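Local coordinates for protein endo-alpha-mannosidase (Bacteroides thetaiotaomicron, PDB 4ACY) that hydrolyses internal alpha-mannosidic linkages as a family GH99 endo-alpha-mannosidase, an activity linked to N-glycan processing, at residues Leu223-Thr228 and Leu276-Val281. Numbering follows the deposited sequence.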
loop_
_atom_site.group_PDB
_atom_site.type_symbol
_atom_site.label_atom_id
_atom_site.label_comp_id
_atom_site.label_asym_id
_atom_site.label_seq_id
_atom_site.Cartn_x
_atom_site.Cartn_y
_atom_site.Cartn_z
ATOM N N LEU A 223 16.280 -3.838 -0.997
ATOM C CA LEU A 223 15.979 -2.569 -1.620
ATOM C C LEU A 223 15.008 -1.858 -0.695
ATOM O O LEU A 223 13.911 -2.349 -0.431
ATOM C CB LEU A 223 15.341 -2.791 -2.991
ATOM C CG LEU A 223 16.234 -3.387 -4.092
ATOM C CD1 LEU A 223 15.365 -3.903 -5.223
ATOM C CD2 LEU A 223 17.285 -2.393 -4.617
ATOM N N PHE A 224 15.444 -0.720 -0.181
ATOM C CA PHE A 224 14.667 0.045 0.777
ATOM C C PHE A 224 14.180 1.321 0.127
ATOM O O PHE A 224 14.960 2.135 -0.371
ATOM C CB PHE A 224 15.528 0.295 2.013
ATOM C CG PHE A 224 16.022 -0.982 2.627
ATOM C CD1 PHE A 224 15.183 -1.745 3.431
ATOM C CD2 PHE A 224 17.311 -1.454 2.339
ATOM C CE1 PHE A 224 15.624 -2.953 3.968
ATOM C CE2 PHE A 224 17.760 -2.650 2.876
ATOM C CZ PHE A 224 16.923 -3.403 3.697
ATOM N N ILE A 225 12.860 1.476 0.143
ATOM C CA ILE A 225 12.170 2.472 -0.638
ATOM C C ILE A 225 11.473 3.439 0.310
ATOM O O ILE A 225 10.510 3.070 0.997
ATOM C CB ILE A 225 11.110 1.792 -1.587
ATOM C CG1 ILE A 225 11.745 0.656 -2.423
ATOM C CG2 ILE A 225 10.389 2.829 -2.445
ATOM C CD1 ILE A 225 12.866 1.085 -3.390
ATOM N N GLY A 226 11.959 4.679 0.344
ATOM C CA GLY A 226 11.382 5.705 1.231
ATOM C C GLY A 226 10.252 6.504 0.612
ATOM O O GLY A 226 10.153 6.638 -0.609
ATOM N N LEU A 227 9.358 6.999 1.460
ATOM C CA LEU A 227 8.265 7.850 1.011
ATOM C C LEU A 227 8.810 9.256 0.814
ATOM O O LEU A 227 9.388 9.847 1.739
ATOM C CB LEU A 227 7.120 7.855 2.032
ATOM C CG LEU A 227 5.874 8.663 1.661
ATOM C CD1 LEU A 227 5.269 8.127 0.391
ATOM C CD2 LEU A 227 4.861 8.586 2.807
ATOM N N THR A 228 8.649 9.771 -0.400
ATOM C CA THR A 228 9.037 11.138 -0.696
ATOM C C THR A 228 7.774 11.983 -0.771
ATOM O O THR A 228 6.761 11.525 -1.273
ATOM C CB THR A 228 9.889 11.260 -1.997
ATOM O OG1 THR A 228 10.383 12.614 -2.133
ATOM C CG2 THR A 228 9.087 10.881 -3.221
ATOM N N LEU A 276 15.517 3.811 -7.559
ATOM C CA LEU A 276 14.285 3.289 -8.123
ATOM C C LEU A 276 13.124 4.186 -7.766
ATOM O O LEU A 276 12.835 4.383 -6.585
ATOM C CB LEU A 276 13.992 1.888 -7.591
ATOM C CG LEU A 276 14.885 0.735 -8.048
ATOM C CD1 LEU A 276 14.398 -0.515 -7.344
ATOM C CD2 LEU A 276 14.803 0.553 -9.562
ATOM N N PHE A 277 12.473 4.729 -8.786
ATOM C CA PHE A 277 11.232 5.486 -8.608
ATOM C C PHE A 277 10.047 4.538 -8.730
ATOM O O PHE A 277 9.881 3.856 -9.757
ATOM C CB PHE A 277 11.156 6.589 -9.666
ATOM C CG PHE A 277 9.820 7.289 -9.767
ATOM C CD1 PHE A 277 9.082 7.652 -8.628
ATOM C CD2 PHE A 277 9.315 7.620 -11.023
ATOM C CE1 PHE A 277 7.868 8.324 -8.764
ATOM C CE2 PHE A 277 8.119 8.290 -11.166
ATOM C CZ PHE A 277 7.392 8.651 -10.033
ATOM N N ILE A 278 9.212 4.504 -7.690
ATOM C CA ILE A 278 8.016 3.659 -7.729
ATOM C C ILE A 278 6.782 4.535 -7.491
ATOM O O ILE A 278 6.399 4.755 -6.347
ATOM C CB ILE A 278 8.088 2.490 -6.685
ATOM C CG1 ILE A 278 9.442 1.755 -6.799
ATOM C CG2 ILE A 278 6.873 1.555 -6.856
ATOM C CD1 ILE A 278 9.530 0.526 -5.914
ATOM N N PRO A 279 6.170 5.064 -8.570
ATOM C CA PRO A 279 4.975 5.887 -8.377
ATOM C C PRO A 279 3.862 5.038 -7.776
ATOM O O PRO A 279 3.844 3.810 -7.968
ATOM C CB PRO A 279 4.591 6.310 -9.796
ATOM C CG PRO A 279 5.241 5.271 -10.700
ATOM C CD PRO A 279 6.515 4.898 -9.992
ATOM N N SER A 280 2.962 5.689 -7.043
ATOM C CA SER A 280 1.776 5.026 -6.529
ATOM C C SER A 280 0.526 5.553 -7.211
ATOM O O SER A 280 0.299 6.767 -7.266
ATOM C CB SER A 280 1.664 5.185 -5.009
ATOM O OG SER A 280 2.838 4.721 -4.355
ATOM N N VAL A 281 -0.249 4.619 -7.758
ATOM C CA VAL A 281 -1.484 4.921 -8.489
ATOM C C VAL A 281 -2.690 4.405 -7.739
ATOM O O VAL A 281 -2.663 3.296 -7.193
ATOM C CB VAL A 281 -1.451 4.259 -9.903
ATOM C CG1 VAL A 281 -2.763 4.480 -10.666
ATOM C CG2 VAL A 281 -0.253 4.797 -10.690
#
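Ile225 meets both Leu276 and Ile278 across the inside of a closed eight-stranded parallel barrel, and Leu223 adds a third apolar touch. The methylene CG1 of Ile225 is approached by the terminal methyl CD1 of Ile278 at 4.1 Å, the two side chains crossing at about a right angle. Ile278 extends that methyl because its chain is stretched at the second torsion (chi2 -174°). Ile225 is bent there (chi2 -62°), which sets its CD1 between the two partners, 4.2 Å from CD1 of Ile278 and 4.4 Å from CB of Leu276. Leu223 and Leu276 meet methyl to methyl, CD1 to CD1 at 4.1 Å, again with the side chains running crosswise.

No hydrogen bond joins the two segments. Strand 223-227 and strand 276-278 are not neighbours in the sheet: strand 244-246 lies between them, and their axes come no closer than 8.6 Å, with the N-to-C directions 53° apart. The backbone of strand 223-227 bonds instead to strand 189-192, Ile225 pairing with Phe190 and Ile192, and through Phe224 to Asp243, just ahead of strand 244-246. The rings of Phe224 and Phe277 pack on helices 200-207 and 263-272.

All three touches thus involve aliphatic carbon alone, at ordinary van der Waals separations and with only 174 Å² buried. They are consistent with apolar filling of a TIM-barrel interior, joining the fifth and seventh strands by dispersion rather than by directional bonds; exclusion of water adds to this at the buried Ile225 and Ile278, while the Leu223-Leu276 end is partly open to solvent.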